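Local coordinates for protein cytochrome c (Rhodothermus marinus, PDB 3CP5) that carries a single covalently bound heme c and probably transfers electrons between redox partners, at residues 51-65 against 112-124. Residues are numbered along the deposited sequence; the frame is centred on the assembly and turned at random.
Sequences LDERFIGPALRDVTK and AILEYLRQVAENQ. With HEC (heme c), chain C.
The guanidinium of Arg-61 has a C-terminal carboxylate oxygen, Gln-124 O, over the centre of one face, 3.3 Å above the plane, while its edge takes up the carboxylate of Asp-52, Val-120 O and a water. Arg-61 NH1 donates to Val-120 O (3.0 Å, 161°), the donor tilted out of that carbonyl's plane. Asp-52 is gripped side-on, NE to OD1 and NH2 to OD2, both oxygens met on the syn side. With CG anti to the backbone N (chi1 -170°) and a bend at chi3, the chain passes alongside Val-120 O before turning one face of the guanidinium to the C-terminal carboxylate. Shortening Arg-61 to an alanine is likely to leave Asp-52 without its cationic mate and Val-120 O, near the end of helix 107-123, without this donor. The ring of Tyr-116 carries Val-120 CG1 over one face, toward the rim, and Leu-51 CD1 reaches Tyr-116 OH at 3.8 Å. In this cytochrome c fold the C-terminal helix 107-123 packs against the loop that follows the heme-binding cysteines and the axial His-49, whose ND1 is hydrogen-bonded to Pro-58 O. Leu-60 and Val-63 touch the heme and Leu-117 alike: Val-63 CG1 lies 4.0 Å from Leu-117 CD1, while its CG2 faces a heme methyl. Thr-64 is a knob in the hole formed by Leu-114, Leu-117, Arg-118 and Ala-121, with Thr-64 OG1 3.5 Å from Ala-121 CB. One water accepts from Thr-64 N and donates to Arg-61 O and Leu-117 O; two others join Ala-121 O to Asp-62 OD1 and to Lys-65 NZ.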
ATOM      1  N   LEU A  51       3.196   8.042   8.903  1.00  9.69           N
ATOM      2  CA  LEU A  51       2.641   8.760   7.770  1.00  9.90           C
ATOM      3  C   LEU A  51       3.575   9.847   7.246  1.00  9.09           C
ATOM      4  O   LEU A  51       3.666  10.028   6.031  1.00 10.39           O
ATOM      5  CB  LEU A  51       1.305   9.345   8.207  1.00 10.71           C
ATOM      6  CG  LEU A  51       0.156   8.372   8.503  1.00 10.90           C
ATOM      7  CD1 LEU A  51      -1.107   9.134   8.872  1.00 15.59           C
ATOM      8  CD2 LEU A  51      -0.088   7.429   7.331  1.00 14.91           C
ATOM      9  N   ASP A  52       4.277  10.557   8.170  1.00 10.47           N
ATOM     10  CA  ASP A  52       5.003  11.772   7.814  1.00 10.16           C
ATOM     11  C   ASP A  52       6.514  11.716   7.939  1.00 10.97           C
ATOM     12  O   ASP A  52       7.182  12.748   7.825  1.00 12.15           O
ATOM     13  CB  ASP A  52       4.428  12.946   8.610  1.00 12.23           C
ATOM     14  CG  ASP A  52       2.966  13.216   8.369  1.00 14.31           C
ATOM     15  OD1 ASP A  52       2.574  13.390   7.202  1.00 16.21           O
ATOM     16  OD2 ASP A  52       2.189  13.349   9.325  1.00 18.79           O
ATOM     17  N   GLU A  53       7.040  10.545   8.199  1.00 13.23           N
ATOM     18  CA  GLU A  53       8.498  10.401   8.212  1.00 11.56           C
ATOM     19  C   GLU A  53       8.913   8.962   7.953  1.00 11.02           C
ATOM     20  O   GLU A  53       8.095   8.033   8.055  1.00 11.65           O
ATOM     21  CB  GLU A  53       9.064  10.900   9.542  1.00 12.40           C
ATOM     22  CG  GLU A  53       8.633  10.060  10.709  1.00 13.76           C
ATOM     23  CD  GLU A  53       9.100  10.507  12.069  1.00 16.72           C
ATOM     24  OE1 GLU A  53       9.701  11.602  12.176  1.00 17.98           O
ATOM     25  OE2 GLU A  53       8.847   9.796  13.080  1.00 19.39           O
ATOM     26  N   ARG A  54      10.166   8.804   7.579  1.00 10.74           N
ATOM     27  CA  ARG A  54      10.739   7.479   7.427  1.00 12.11           C
ATOM     28  C   ARG A  54      10.810   6.805   8.785  1.00 12.21           C
ATOM     29  O   ARG A  54      10.976   7.455   9.830  1.00 14.02           O
ATOM     30  CB  ARG A  54      12.169   7.539   6.885  1.00 16.44           C
ATOM     31  CG  ARG A  54      12.305   8.321   5.629  1.00 24.53           C
ATOM     32  CD  ARG A  54      13.689   8.234   4.998  1.00 30.84           C
ATOM     33  NE  ARG A  54      13.426   8.224   3.558  1.00 38.87           N
ATOM     34  CZ  ARG A  54      13.781   9.066   2.616  1.00 49.38           C
ATOM     35  NH1 ARG A  54      14.515  10.136   2.884  1.00 65.65           N
ATOM     36  NH2 ARG A  54      13.404   8.833   1.353  1.00 68.61           N
ATOM     37  N   PHE A  55      10.689   5.494   8.763  1.00 12.68           N
ATOM     38  CA  PHE A  55      10.850   4.666   9.952  1.00 11.16           C
ATOM     39  C   PHE A  55      11.564   3.367   9.572  1.00 11.89           C
ATOM     40  O   PHE A  55      12.659   3.439   9.040  1.00 15.61           O
ATOM     41  CB  PHE A  55       9.464   4.458  10.595  1.00 12.54           C
ATOM     42  CG  PHE A  55       9.489   3.891  11.990  1.00 14.90           C
ATOM     43  CD1 PHE A  55      10.232   4.558  12.991  1.00 22.73           C
ATOM     44  CD2 PHE A  55       8.827   2.752  12.356  1.00 18.77           C
ATOM     45  CE1 PHE A  55      10.302   4.054  14.279  1.00 27.53           C
ATOM     46  CE2 PHE A  55       8.950   2.240  13.646  1.00 22.06           C
ATOM     47  CZ  PHE A  55       9.677   2.876  14.596  1.00 25.40           C
ATOM     48  N   ILE A  56      11.006   2.199   9.758  1.00 10.80           N
ATOM     49  CA  ILE A  56      11.609   0.984   9.209  1.00  9.57           C
ATOM     50  C   ILE A  56      11.391   0.958   7.719  1.00 10.51           C
ATOM     51  O   ILE A  56      12.283   0.575   6.971  1.00 11.37           O
ATOM     52  CB  ILE A  56      11.082  -0.271   9.922  1.00  8.88           C
ATOM     53  CG1 ILE A  56      11.531  -0.284  11.388  1.00 12.12           C
ATOM     54  CG2 ILE A  56      11.462  -1.544   9.173  1.00 11.82           C
ATOM     55  CD1 ILE A  56      10.831  -1.263  12.299  1.00 14.90           C
ATOM     56  N   GLY A  57      10.223   1.412   7.296  1.00 10.27           N
ATOM     57  CA  GLY A  57       9.941   1.602   5.877  1.00 10.35           C
ATOM     58  C   GLY A  57       9.657   3.060   5.567  1.00  8.99           C
ATOM     59  O   GLY A  57       9.670   3.927   6.466  1.00 10.03           O
ATOM     60  N   PRO A  58       9.373   3.375   4.309  1.00  9.44           N
ATOM     61  CA  PRO A  58       9.111   4.774   3.924  1.00 10.29           C
ATOM     62  C   PRO A  58       7.845   5.385   4.492  1.00  9.68           C
ATOM     63  O   PRO A  58       6.904   4.690   4.871  1.00  9.95           O
ATOM     64  CB  PRO A  58       9.014   4.694   2.400  1.00 12.14           C
ATOM     65  CG  PRO A  58       8.756   3.274   2.065  1.00 12.72           C
ATOM     66  CD  PRO A  58       9.374   2.461   3.179  1.00  9.82           C
ATOM     67  N   ALA A  59       7.783   6.718   4.555  1.00 10.57           N
ATOM     68  CA  ALA A  59       6.590   7.447   4.914  1.00  9.55           C
ATOM     69  C   ALA A  59       5.492   7.183   3.921  1.00  9.90           C
ATOM     70  O   ALA A  59       5.708   7.113   2.707  1.00 11.62           O
ATOM     71  CB  ALA A  59       6.902   8.956   4.914  1.00 11.59           C
ATOM     72  N   LEU A  60       4.253   7.083   4.385  1.00  9.12           N
ATOM     73  CA  LEU A  60       3.127   6.707   3.574  1.00  8.45           C
ATOM     74  C   LEU A  60       2.053   7.733   3.320  1.00  8.92           C
ATOM     75  O   LEU A  60       1.156   7.435   2.515  1.00  9.11           O
ATOM     76  CB  LEU A  60       2.482   5.377   3.989  1.00  8.92           C
ATOM     77  CG  LEU A  60       3.398   4.140   3.956  1.00  8.62           C
ATOM     78  CD1 LEU A  60       2.634   2.926   4.472  1.00 10.55           C
ATOM     79  CD2 LEU A  60       3.965   3.877   2.565  1.00  9.62           C
ATOM     80  N   ARG A  61       1.999   8.885   3.952  1.00  9.67           N
ATOM     81  CA  ARG A  61       0.869   9.770   3.800  1.00 10.00           C
ATOM     82  C   ARG A  61       0.554  10.102   2.333  1.00 10.09           C
ATOM     83  O   ARG A  61      -0.607  10.166   1.947  1.00 13.04           O
ATOM     84  CB  ARG A  61       1.000  11.117   4.528  1.00 13.05           C
ATOM     85  CG  ARG A  61      -0.379  11.855   4.485  1.00 13.99           C
ATOM     86  CD  ARG A  61      -0.251  13.202   5.141  1.00 11.40           C
ATOM     87  NE  ARG A  61      -0.064  13.092   6.574  1.00 11.90           N
ATOM     88  CZ  ARG A  61      -1.042  12.856   7.436  1.00 10.21           C
ATOM     89  NH1 ARG A  61      -2.297  12.686   7.086  1.00 11.47           N
ATOM     90  NH2 ARG A  61      -0.750  12.791   8.744  1.00 11.39           N
ATOM     91  N   ASP A  62       1.630  10.290   1.554  1.00 11.77           N
ATOM     92  CA  ASP A  62       1.372  10.663   0.165  1.00 12.24           C
ATOM     93  C   ASP A  62       1.559   9.503  -0.782  1.00  8.84           C
ATOM     94  O   ASP A  62       1.634   9.753  -2.001  1.00 10.22           O
ATOM     95  CB  ASP A  62       2.176  11.900  -0.220  1.00 18.14           C
ATOM     96  CG  ASP A  62       1.531  13.140   0.423  1.00 27.61           C
ATOM     97  OD1 ASP A  62       0.344  13.318   0.788  1.00 26.78           O
ATOM     98  OD2 ASP A  62       2.333  14.071   0.602  1.00 45.12           O
ATOM     99  N   VAL A  63       1.508   8.261  -0.338  1.00  8.82           N
ATOM    100  CA  VAL A  63       1.739   7.124  -1.277  1.00  8.03           C
ATOM    101  C   VAL A  63       0.695   7.061  -2.372  1.00  9.50           C
ATOM    102  O   VAL A  63       1.049   6.710  -3.510  1.00 10.38           O
ATOM    103  CB  VAL A  63       1.889   5.806  -0.520  1.00  8.48           C
ATOM    104  CG1 VAL A  63       0.588   5.248   0.018  1.00  8.37           C
ATOM    105  CG2 VAL A  63       2.580   4.802  -1.436  1.00  9.95           C
ATOM    106  N   THR A  64      -0.570   7.408  -2.107  1.00  9.44           N
ATOM    107  CA  THR A  64      -1.580   7.428  -3.161  1.00  9.03           C
ATOM    108  C   THR A  64      -1.420   8.595  -4.151  1.00 12.56           C
ATOM    109  O   THR A  64      -2.084   8.572  -5.202  1.00 14.02           O
ATOM    110  CB  THR A  64      -3.005   7.426  -2.614  1.00 10.65           C
ATOM    111  OG1 THR A  64      -3.238   8.596  -1.790  1.00 12.47           O
ATOM    112  CG2 THR A  64      -3.245   6.140  -1.832  1.00 10.81           C
ATOM    113  N   LYS A  65      -0.548   9.573  -3.872  1.00 12.11           N
ATOM    114  CA  LYS A  65      -0.251  10.647  -4.789  1.00 12.32           C
ATOM    115  C   LYS A  65       0.933  10.314  -5.668  1.00 15.44           C
ATOM    116  O   LYS A  65       1.144  10.896  -6.716  1.00 21.19           O
ATOM    117  CB  LYS A  65       0.050  11.972  -4.053  1.00 13.23           C
ATOM    118  CG  LYS A  65      -1.114  12.470  -3.221  1.00 16.68           C
ATOM    119  CD  LYS A  65      -0.754  13.782  -2.589  1.00 26.08           C
ATOM    120  CE  LYS A  65      -1.920  14.393  -1.849  1.00 35.55           C
ATOM    121  NZ  LYS A  65      -1.850  15.891  -2.004  1.00 50.32           N
ATOM    122  N   ALA A 112      -9.582  -1.825   2.189  1.00  8.07           N
ATOM    123  CA  ALA A 112      -9.887  -0.907   3.296  1.00  7.96           C
ATOM    124  C   ALA A 112      -8.703  -0.037   3.655  1.00  7.29           C
ATOM    125  O   ALA A 112      -8.797   1.171   3.836  1.00  8.03           O
ATOM    126  CB  ALA A 112     -10.424  -1.698   4.500  1.00  8.24           C
ATOM    127  N   ILE A 113      -7.507  -0.652   3.759  1.00  8.13           N
ATOM    128  CA  ILE A 113      -6.290   0.089   4.028  1.00  7.40           C
ATOM    129  C   ILE A 113      -6.043   1.103   2.933  1.00  7.15           C
ATOM    130  O   ILE A 113      -5.680   2.264   3.207  1.00  7.90           O
ATOM    131  CB  ILE A 113      -5.080  -0.847   4.273  1.00  7.57           C
ATOM    132  CG1 ILE A 113      -5.300  -1.708   5.518  1.00  8.34           C
ATOM    133  CG2 ILE A 113      -3.793  -0.071   4.367  1.00  8.26           C
ATOM    134  CD1 ILE A 113      -4.286  -2.802   5.717  1.00 11.46           C
ATOM    135  N   LEU A 114      -6.285   0.740   1.663  1.00  7.97           N
ATOM    136  CA  LEU A 114      -6.121   1.709   0.571  1.00  8.15           C
ATOM    137  C   LEU A 114      -7.067   2.901   0.732  1.00  7.56           C
ATOM    138  O   LEU A 114      -6.633   4.038   0.556  1.00  7.60           O
ATOM    139  CB  LEU A 114      -6.390   1.033  -0.775  1.00  9.00           C
ATOM    140  CG  LEU A 114      -6.366   1.904  -2.026  1.00  7.63           C
ATOM    141  CD1 LEU A 114      -4.980   2.495  -2.233  1.00 13.16           C
ATOM    142  CD2 LEU A 114      -6.863   1.250  -3.273  1.00  9.57           C
ATOM    143  N   GLU A 115      -8.280   2.667   1.176  1.00  8.01           N
ATOM    144  CA  GLU A 115      -9.235   3.724   1.454  1.00  7.61           C
ATOM    145  C   GLU A 115      -8.734   4.670   2.556  1.00  7.91           C
ATOM    146  O   GLU A 115      -8.847   5.916   2.443  1.00  8.27           O
ATOM    147  CB  GLU A 115     -10.625   3.189   1.799  1.00  8.63           C
ATOM    148  CG  GLU A 115     -11.688   4.214   1.512  1.00  9.65           C
ATOM    149  CD  GLU A 115     -12.109   4.390   0.076  1.00 13.01           C
ATOM    150  OE1 GLU A 115     -13.231   4.904  -0.131  1.00 14.85           O
ATOM    151  OE2 GLU A 115     -11.349   3.991  -0.831  1.00 11.73           O
ATOM    152  N   TYR A 116      -8.168   4.107   3.615  1.00  7.22           N
ATOM    153  CA  TYR A 116      -7.524   4.893   4.649  1.00  7.70           C
ATOM    154  C   TYR A 116      -6.381   5.735   4.108  1.00  7.99           C
ATOM    155  O   TYR A 116      -6.241   6.935   4.405  1.00  8.09           O
ATOM    156  CB  TYR A 116      -7.056   3.993   5.784  1.00  9.59           C
ATOM    157  CG  TYR A 116      -6.212   4.710   6.829  1.00  8.23           C
ATOM    158  CD1 TYR A 116      -6.750   5.699   7.624  1.00 10.61           C
ATOM    159  CD2 TYR A 116      -4.891   4.409   7.052  1.00 10.83           C
ATOM    160  CE1 TYR A 116      -5.985   6.352   8.598  1.00 12.18           C
ATOM    161  CE2 TYR A 116      -4.122   5.035   7.993  1.00 10.13           C
ATOM    162  CZ  TYR A 116      -4.667   6.015   8.780  1.00 10.80           C
ATOM    163  OH  TYR A 116      -3.920   6.667   9.709  1.00 15.78           O
ATOM    164  N   LEU A 117      -5.537   5.163   3.273  1.00  7.92           N
ATOM    165  CA  LEU A 117      -4.444   5.888   2.637  1.00  7.58           C
ATOM    166  C   LEU A 117      -4.922   7.030   1.743  1.00  9.61           C
ATOM    167  O   LEU A 117      -4.352   8.106   1.713  1.00  8.27           O
ATOM    168  CB  LEU A 117      -3.484   4.936   1.924  1.00  7.44           C
ATOM    169  CG  LEU A 117      -2.708   3.973   2.819  1.00  8.68           C
ATOM    170  CD1 LEU A 117      -2.013   2.917   1.979  1.00 10.78           C
ATOM    171  CD2 LEU A 117      -1.678   4.695   3.657  1.00 11.72           C
ATOM    172  N   ARG A 118      -6.034   6.878   1.019  1.00  8.69           N
ATOM    173  CA  ARG A 118      -6.660   7.970   0.261  1.00  9.41           C
ATOM    174  C   ARG A 118      -7.107   9.078   1.218  1.00  9.49           C
ATOM    175  O   ARG A 118      -6.940  10.270   0.945  1.00 10.75           O
ATOM    176  CB  ARG A 118      -7.855   7.454  -0.549  1.00 11.23           C
ATOM    177  CG  ARG A 118      -7.494   6.442  -1.632  1.00 14.39           C
ATOM    178  CD  ARG A 118      -8.732   5.889  -2.339  1.00 19.69           C
ATOM    179  NE  ARG A 118      -9.452   6.871  -3.148  1.00 30.75           N
ATOM    180  CZ  ARG A 118     -10.735   7.041  -3.347  1.00 30.87           C
ATOM    181  NH1 ARG A 118     -11.683   6.306  -2.777  1.00 27.12           N
ATOM    182  NH2 ARG A 118     -11.197   7.984  -4.141  1.00 32.48           N
ATOM    183  N   GLN A 119      -7.649   8.704   2.373  1.00  8.87           N
ATOM    184  CA  GLN A 119      -8.088   9.663   3.343  1.00  9.10           C
ATOM    185  C   GLN A 119      -6.968  10.468   3.975  1.00  9.78           C
ATOM    186  O   GLN A 119      -7.066  11.699   4.099  1.00 10.73           O
ATOM    187  CB  GLN A 119      -8.895   8.978   4.457  1.00 10.50           C
ATOM    188  CG  GLN A 119      -9.501   9.974   5.468  1.00 11.70           C
ATOM    189  CD  GLN A 119     -10.539  10.860   4.836  1.00 12.72           C
ATOM    190  OE1 GLN A 119     -11.560  10.375   4.345  1.00 16.43           O
ATOM    191  NE2 GLN A 119     -10.316  12.168   4.857  1.00 14.54           N
ATOM    192  N   VAL A 120      -5.892   9.835   4.390  1.00  8.15           N
ATOM    193  CA  VAL A 120      -4.814  10.586   5.006  1.00  8.83           C
ATOM    194  C   VAL A 120      -4.116  11.506   4.014  1.00  8.70           C
ATOM    195  O   VAL A 120      -3.622  12.549   4.436  1.00  9.81           O
ATOM    196  CB  VAL A 120      -3.804   9.678   5.733  1.00  9.94           C
ATOM    197  CG1 VAL A 120      -4.467   8.852   6.828  1.00 11.81           C
ATOM    198  CG2 VAL A 120      -3.089   8.734   4.805  1.00 10.42           C
ATOM    199  N   ALA A 121      -4.121  11.172   2.722  1.00  8.51           N
ATOM    200  CA  ALA A 121      -3.590  12.081   1.699  1.00 10.18           C
ATOM    201  C   ALA A 121      -4.445  13.331   1.614  1.00 11.38           C
ATOM    202  O   ALA A 121      -3.934  14.393   1.391  1.00 15.33           O
ATOM    203  CB  ALA A 121      -3.504  11.380   0.337  1.00 11.38           C
ATOM    204  N   GLU A 122      -5.748  13.244   1.860  1.00 11.36           N
ATOM    205  CA  GLU A 122      -6.620  14.427   1.921  1.00 14.38           C
ATOM    206  C   GLU A 122      -6.471  15.250   3.203  1.00 13.41           C
ATOM    207  O   GLU A 122      -6.607  16.482   3.192  1.00 15.80           O
ATOM    208  CB  GLU A 122      -8.086  14.017   1.805  1.00 14.27           C
ATOM    209  CG  GLU A 122      -8.504  13.385   0.502  1.00 16.85           C
ATOM    210  CD  GLU A 122      -8.480  14.297  -0.701  1.00 13.02           C
ATOM    211  OE1 GLU A 122      -7.438  14.926  -0.999  1.00 18.50           O
ATOM    212  OE2 GLU A 122      -9.499  14.398  -1.401  1.00 16.56           O
ATOM    213  N   ASN A 123      -6.199  14.579   4.322  1.00 13.88           N
ATOM    214  CA  ASN A 123      -6.152  15.187   5.632  1.00 12.65           C
ATOM    215  C   ASN A 123      -5.021  16.191   5.736  1.00 16.59           C
ATOM    216  O   ASN A 123      -5.084  17.179   6.417  1.00 17.87           O
ATOM    217  CB  ASN A 123      -6.026  14.080   6.694  1.00 15.08           C
ATOM    218  CG  ASN A 123      -7.290  13.293   6.962  1.00 13.64           C
ATOM    219  OD1 ASN A 123      -8.387  13.642   6.510  1.00 15.68           O
ATOM    220  ND2 ASN A 123      -7.124  12.218   7.717  1.00 15.25           N
ATOM    221  N   GLN A 124      -3.927  15.875   5.056  1.00 15.50           N
ATOM    222  CA  GLN A 124      -2.749  16.737   5.021  1.00 20.73           C
ATOM    223  C   GLN A 124      -2.218  17.018   6.432  1.00 22.94           C
ATOM    224  O   GLN A 124      -2.118  16.036   7.229  1.00 30.85           O
ATOM    225  CB  GLN A 124      -3.083  18.052   4.349  1.00 26.00           C
ATOM    226  CG  GLN A 124      -3.695  18.025   2.998  1.00 32.35           C
ATOM    227  CD  GLN A 124      -4.110  19.462   2.643  1.00 48.24           C
ATOM    228  OE1 GLN A 124      -4.797  20.103   3.440  1.00 50.11           O
ATOM    229  NE2 GLN A 124      -3.625  19.844   1.469  1.00 70.74           N
ATOM    230  OXT GLN A 124      -1.841  18.145   6.992  1.00 24.17           O
TER
HETATM  231 FE   HEC C 202       5.440  -1.656   3.958  1.00  7.67          FE
HETATM  232  CHA HEC C 202       7.375  -0.436   1.417  1.00  7.63           C
HETATM  233  CHB HEC C 202       2.652  -0.347   2.500  1.00  6.66           C
HETATM  234  CHC HEC C 202       3.509  -3.195   6.340  1.00  7.17           C
HETATM  235  CHD HEC C 202       8.230  -2.452   5.703  1.00  8.14           C
HETATM  236  NA  HEC C 202       5.101  -0.591   2.316  1.00  8.23           N
HETATM  237  C1A HEC C 202       6.010  -0.210   1.326  1.00  7.66           C
HETATM  238  C2A HEC C 202       5.294   0.399   0.231  1.00  7.06           C
HETATM  239  C3A HEC C 202       3.992   0.453   0.542  1.00  6.76           C
HETATM  240  C4A HEC C 202       3.871  -0.198   1.840  1.00  6.59           C
HETATM  241  CMA HEC C 202       2.827   1.047  -0.280  1.00  8.64           C
HETATM  242  CAA HEC C 202       5.924   1.071  -1.013  1.00  8.18           C
HETATM  243  CBA HEC C 202       6.184   2.567  -0.824  1.00  7.98           C
HETATM  244  CGA HEC C 202       6.579   3.272  -2.100  1.00  9.63           C
HETATM  245  O1A HEC C 202       7.052   4.451  -1.992  1.00 10.99           O
HETATM  246  O2A HEC C 202       6.375   2.701  -3.204  1.00  9.59           O
HETATM  247  NB  HEC C 202       3.491  -1.720   4.395  1.00  7.32           N
HETATM  248  C1B HEC C 202       2.515  -0.998   3.734  1.00  7.10           C
HETATM  249  C2B HEC C 202       1.242  -1.247   4.358  1.00  7.86           C
HETATM  250  C3B HEC C 202       1.430  -2.113   5.396  1.00  6.72           C
HETATM  251  C4B HEC C 202       2.850  -2.404   5.408  1.00  6.32           C
HETATM  252  CMB HEC C 202      -0.068  -0.575   3.876  1.00  9.84           C
HETATM  253  CAB HEC C 202       0.361  -2.810   6.261  1.00  7.94           C
HETATM  254  CBB HEC C 202      -0.581  -3.563   5.523  1.00  9.00           C
HETATM  255  NC  HEC C 202       5.797  -2.687   5.631  1.00  7.11           N
HETATM  256  C1C HEC C 202       4.881  -3.293   6.490  1.00  7.58           C
HETATM  257  C2C HEC C 202       5.563  -3.936   7.596  1.00  9.35           C
HETATM  258  C3C HEC C 202       6.880  -3.733   7.435  1.00  9.05           C
HETATM  259  C4C HEC C 202       7.028  -2.913   6.255  1.00  8.40           C
HETATM  260  CMC HEC C 202       4.819  -4.484   8.807  1.00  9.16           C
HETATM  261  CAC HEC C 202       8.036  -3.998   8.446  1.00  9.45           C
HETATM  262  CBC HEC C 202       8.148  -5.364   8.825  1.00 12.15           C
HETATM  263  ND  HEC C 202       7.399  -1.483   3.602  1.00  8.27           N
HETATM  264  C1D HEC C 202       8.413  -1.862   4.475  1.00  8.63           C
HETATM  265  C2D HEC C 202       9.708  -1.535   3.874  1.00  7.92           C
HETATM  266  C3D HEC C 202       9.455  -1.080   2.642  1.00  7.84           C
HETATM  267  C4D HEC C 202       8.015  -0.973   2.513  1.00  8.59           C
HETATM  268  CMD HEC C 202      11.039  -1.850   4.611  1.00  9.36           C
HETATM  269  CAD HEC C 202      10.434  -0.714   1.511  1.00  9.08           C
HETATM  270  CBD HEC C 202      10.640  -1.939   0.585  1.00  9.79           C
HETATM  271  CGD HEC C 202      11.265  -3.066   1.375  1.00  9.60           C
HETATM  272  O1D HEC C 202      10.633  -4.155   1.502  1.00 10.88           O
HETATM  273  O2D HEC C 202      12.419  -2.802   1.885  1.00 11.49           O
HETATM  274  O   HOH W   1      -1.773   8.147   0.525  1.00 11.04           O
HETATM  275  O   HOH W   2      -4.488  11.932   8.977  1.00 17.16           O
HETATM  276  O   HOH W   3      -1.171  15.125   2.103  1.00 22.39           O
HETATM  277  O   HOH W   4      -4.070  16.669  -0.321  1.00 27.94           O